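Local coordinates for protein glutathione S-transferase enzyme with thioredoxin-like domain (Xenorhabdus nematophila, PDB 4L8E) that probably transfers glutathione to electrophilic substrates, as a dimeric member of the glutathione S-transferase family that binds glutathione, at residues 121-124 / 125-129. Numbering follows the deposited sequence.
Sequences RTEQ and LQWLF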
ATOM      1  N   ARG A 121      -0.146  -8.285 -15.603  1.00 19.17           N
ATOM      2  CA  ARG A 121       0.621  -8.050 -14.395  1.00 16.13           C
ATOM      3  C   ARG A 121       0.302  -6.692 -13.776  1.00 14.82           C
ATOM      4  O   ARG A 121       0.151  -6.565 -12.554  1.00 17.47           O
ATOM      5  CB  ARG A 121       2.109  -8.102 -14.730  1.00 20.10           C
ATOM      6  CG  ARG A 121       3.041  -7.991 -13.547  1.00 19.78           C
ATOM      7  CD  ARG A 121       4.487  -7.950 -14.071  1.00 22.61           C
ATOM      8  NE  ARG A 121       5.472  -7.909 -12.997  1.00 22.12           N
ATOM      9  CZ  ARG A 121       5.974  -8.984 -12.407  1.00 24.59           C
ATOM     10  NH1 ARG A 121       5.569 -10.191 -12.783  1.00 21.01           N
ATOM     11  NH2 ARG A 121       6.885  -8.845 -11.439  1.00 24.05           N
ATOM     12  N   THR A 122       0.226  -5.686 -14.634  1.00 15.99           N
ATOM     13  CA  THR A 122       0.013  -4.324 -14.170  1.00 15.07           C
ATOM     14  C   THR A 122      -1.374  -4.227 -13.540  1.00 16.64           C
ATOM     15  O   THR A 122      -1.542  -3.583 -12.516  1.00 16.30           O
ATOM     16  CB  THR A 122       0.203  -3.329 -15.285  1.00 22.14           C
ATOM     17  OG1 THR A 122       1.554  -3.401 -15.753  1.00 23.59           O
ATOM     18  CG2 THR A 122      -0.080  -1.898 -14.806  1.00 21.87           C
ATOM     19  N   GLU A 123      -2.366  -4.869 -14.147  1.00 17.74           N
ATOM     20  CA  GLU A 123      -3.712  -4.872 -13.586  1.00 15.95           C
ATOM     21  C   GLU A 123      -3.747  -5.562 -12.232  1.00 17.81           C
ATOM     22  O   GLU A 123      -4.348  -5.054 -11.276  1.00 17.62           O
ATOM     23  CB  GLU A 123      -4.715  -5.494 -14.564  1.00 21.66           C
ATOM     24  CG  GLU A 123      -6.139  -5.441 -14.093  1.00 28.80           C
ATOM     25  CD  GLU A 123      -6.813  -4.077 -14.245  1.00 35.35           C
ATOM     26  OE1 GLU A 123      -6.238  -3.149 -14.885  1.00 33.49           O
ATOM     27  OE2 GLU A 123      -7.943  -3.942 -13.704  1.00 33.26           O
ATOM     28  N   GLN A 124      -3.088  -6.715 -12.125  1.00 15.03           N
ATOM     29  CA  GLN A 124      -2.986  -7.409 -10.846  1.00 13.36           C
ATOM     30  C   GLN A 124      -2.314  -6.556  -9.785  1.00 13.32           C
ATOM     31  O   GLN A 124      -2.778  -6.490  -8.664  1.00 14.33           O
ATOM     32  CB  GLN A 124      -2.248  -8.732 -11.037  1.00 13.64           C
ATOM     33  CG  GLN A 124      -3.031  -9.679 -11.873  1.00 15.62           C
ATOM     34  CD  GLN A 124      -2.243 -10.856 -12.359  1.00 18.45           C
ATOM     35  OE1 GLN A 124      -1.020 -10.831 -12.371  1.00 20.50           O
ATOM     36  NE2 GLN A 124      -2.945 -11.893 -12.800  1.00 19.50           N
ATOM     37  N   LEU A 125      -1.229  -5.878 -10.149  1.00 14.16           N
ATOM     38  CA  LEU A 125      -0.474  -5.106  -9.183  1.00 14.30           C
ATOM     39  C   LEU A 125      -1.259  -3.855  -8.755  1.00 14.09           C
ATOM     40  O   LEU A 125      -1.196  -3.446  -7.598  1.00 12.70           O
ATOM     41  CB  LEU A 125       0.889  -4.729  -9.754  1.00 15.17           C
ATOM     42  CG  LEU A 125       1.883  -5.886  -9.873  1.00 18.15           C
ATOM     43  CD1 LEU A 125       3.080  -5.455 -10.670  1.00 22.02           C
ATOM     44  CD2 LEU A 125       2.290  -6.376  -8.474  1.00 18.26           C
ATOM     45  N   GLN A 126      -1.997  -3.253  -9.678  1.00 14.68           N
ATOM     46  CA  GLN A 126      -2.830  -2.118  -9.326  1.00 11.54           C
ATOM     47  C   GLN A 126      -3.769  -2.496  -8.181  1.00 15.12           C
ATOM     48  O   GLN A 126      -3.942  -1.764  -7.211  1.00 14.53           O
ATOM     49  CB  GLN A 126      -3.608  -1.695 -10.575  1.00 15.11           C
ATOM     50  CG  GLN A 126      -4.786  -0.834 -10.398  1.00 18.91           C
ATOM     51  CD  GLN A 126      -5.500  -0.722 -11.735  1.00 21.75           C
ATOM     52  OE1 GLN A 126      -6.310  -1.583 -12.116  1.00 24.61           O
ATOM     53  NE2 GLN A 126      -5.133   0.273 -12.493  1.00 14.52           N
ATOM     54  N   TRP A 127      -4.374  -3.660  -8.292  1.00 12.40           N
ATOM     55  CA  TRP A 127      -5.325  -4.113  -7.280  1.00 11.44           C
ATOM     56  C   TRP A 127      -4.642  -4.561  -5.987  1.00 13.37           C
ATOM     57  O   TRP A 127      -5.203  -4.391  -4.911  1.00 12.89           O
ATOM     58  CB  TRP A 127      -6.282  -5.174  -7.863  1.00 13.71           C
ATOM     59  CG  TRP A 127      -7.256  -4.563  -8.800  1.00 13.60           C
ATOM     60  CD1 TRP A 127      -7.256  -4.651 -10.151  1.00 15.80           C
ATOM     61  CD2 TRP A 127      -8.366  -3.706  -8.455  1.00 14.24           C
ATOM     62  NE1 TRP A 127      -8.303  -3.913 -10.681  1.00 16.89           N
ATOM     63  CE2 TRP A 127      -8.993  -3.329  -9.649  1.00 14.08           C
ATOM     64  CE3 TRP A 127      -8.897  -3.246  -7.241  1.00 14.69           C
ATOM     65  CZ2 TRP A 127     -10.129  -2.507  -9.677  1.00 18.37           C
ATOM     66  CZ3 TRP A 127     -10.020  -2.432  -7.276  1.00 15.77           C
ATOM     67  CH2 TRP A 127     -10.620  -2.072  -8.486  1.00 17.24           C
ATOM     68  N   LEU A 128      -3.446  -5.154  -6.080  1.00 12.59           N
ATOM     69  CA  LEU A 128      -2.626  -5.376  -4.886  1.00 11.90           C
ATOM     70  C   LEU A 128      -2.369  -4.077  -4.125  1.00 12.69           C
ATOM     71  O   LEU A 128      -2.549  -4.007  -2.895  1.00 11.98           O
ATOM     72  CB  LEU A 128      -1.312  -6.048  -5.266  1.00 11.93           C
ATOM     73  CG  LEU A 128      -0.303  -6.264  -4.130  1.00 14.05           C
ATOM     74  CD1 LEU A 128      -0.856  -7.223  -3.090  1.00 15.57           C
ATOM     75  CD2 LEU A 128       1.014  -6.771  -4.670  1.00 13.45           C
ATOM     76  N   PHE A 129      -1.884  -3.063  -4.830  1.00 12.15           N
ATOM     77  CA  PHE A 129      -1.661  -1.774  -4.206  1.00 11.02           C
ATOM     78  C   PHE A 129      -2.952  -1.194  -3.616  1.00 12.14           C
ATOM     79  O   PHE A 129      -2.936  -0.605  -2.514  1.00 12.23           O
ATOM     80  CB  PHE A 129      -0.977  -0.792  -5.181  1.00 11.57           C
ATOM     81  CG  PHE A 129       0.511  -0.948  -5.244  1.00 12.39           C
ATOM     82  CD1 PHE A 129       1.318  -0.288  -4.319  1.00 15.64           C
ATOM     83  CD2 PHE A 129       1.121  -1.721  -6.230  1.00 13.86           C
ATOM     84  CE1 PHE A 129       2.720  -0.402  -4.362  1.00 15.61           C
ATOM     85  CE2 PHE A 129       2.503  -1.847  -6.283  1.00 13.75           C
ATOM     86  CZ  PHE A 129       3.307  -1.173  -5.350  1.00 14.29           C
TER
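Glu123 reaches Trp127, one turn further along the same helix, because its CG stands anti to the backbone N (chi1 -176°) and the chain then bends at chi2 (77°), carrying the carboxylate alongside the indole. The ring N-H of Trp127 NE1 is given to Glu123 OE2 at 3.0 Å. The oxygen lies almost in the indole plane, at the ring edge, whereas the donor comes from above the carboxylate plane, the two planes being 62° apart. Glutamate suits this place: its chain is long enough to span an i to i+4 spacing, and it gives the polar edge of a buried tryptophan an acceptor, which probably helps hold the ring in this rotation. Trp127 CD1 also lies 3.1 Å from Glu123 O, so the pyrrole side of the indole rests against the helix backbone. Trp127 N gives a longer hydrogen bond, 3.3 Å, to Glu123 O.

On roughly the far side of the helix, Arg121 and Leu125 run side by side, with Arg121 CG 3.8 Å from Leu125 CD1. The extended arginine offers its methylenes to buried Leu125, an apolar, branched partner, and sends its guanidinium on to Asn108 and the carbonyl of Ser115. In the backbone, Leu125 N is hydrogen-bonded to Arg121 O (2.9 Å) and Leu128 N to Gln124 O (3.0 Å), the regular alpha-helical pattern. Gln124 OE1 accepts from Ser115 N, tying this turn to the loop preceding the helix; glutamine brings a neutral oxygen there without burying a charge.

These turns belong to the first part of helix 118-145, in the all-helical C-terminal domain of the glutathione transferase fold. Trp127 packs on helices 154-175 and 188-197 and meets Phe97, on strand 94-97 of the second subunit, edge-to-face, while Phe129 stacks on Phe129 of that subunit, so the helix lies between its own domain's helices and the dimer interface.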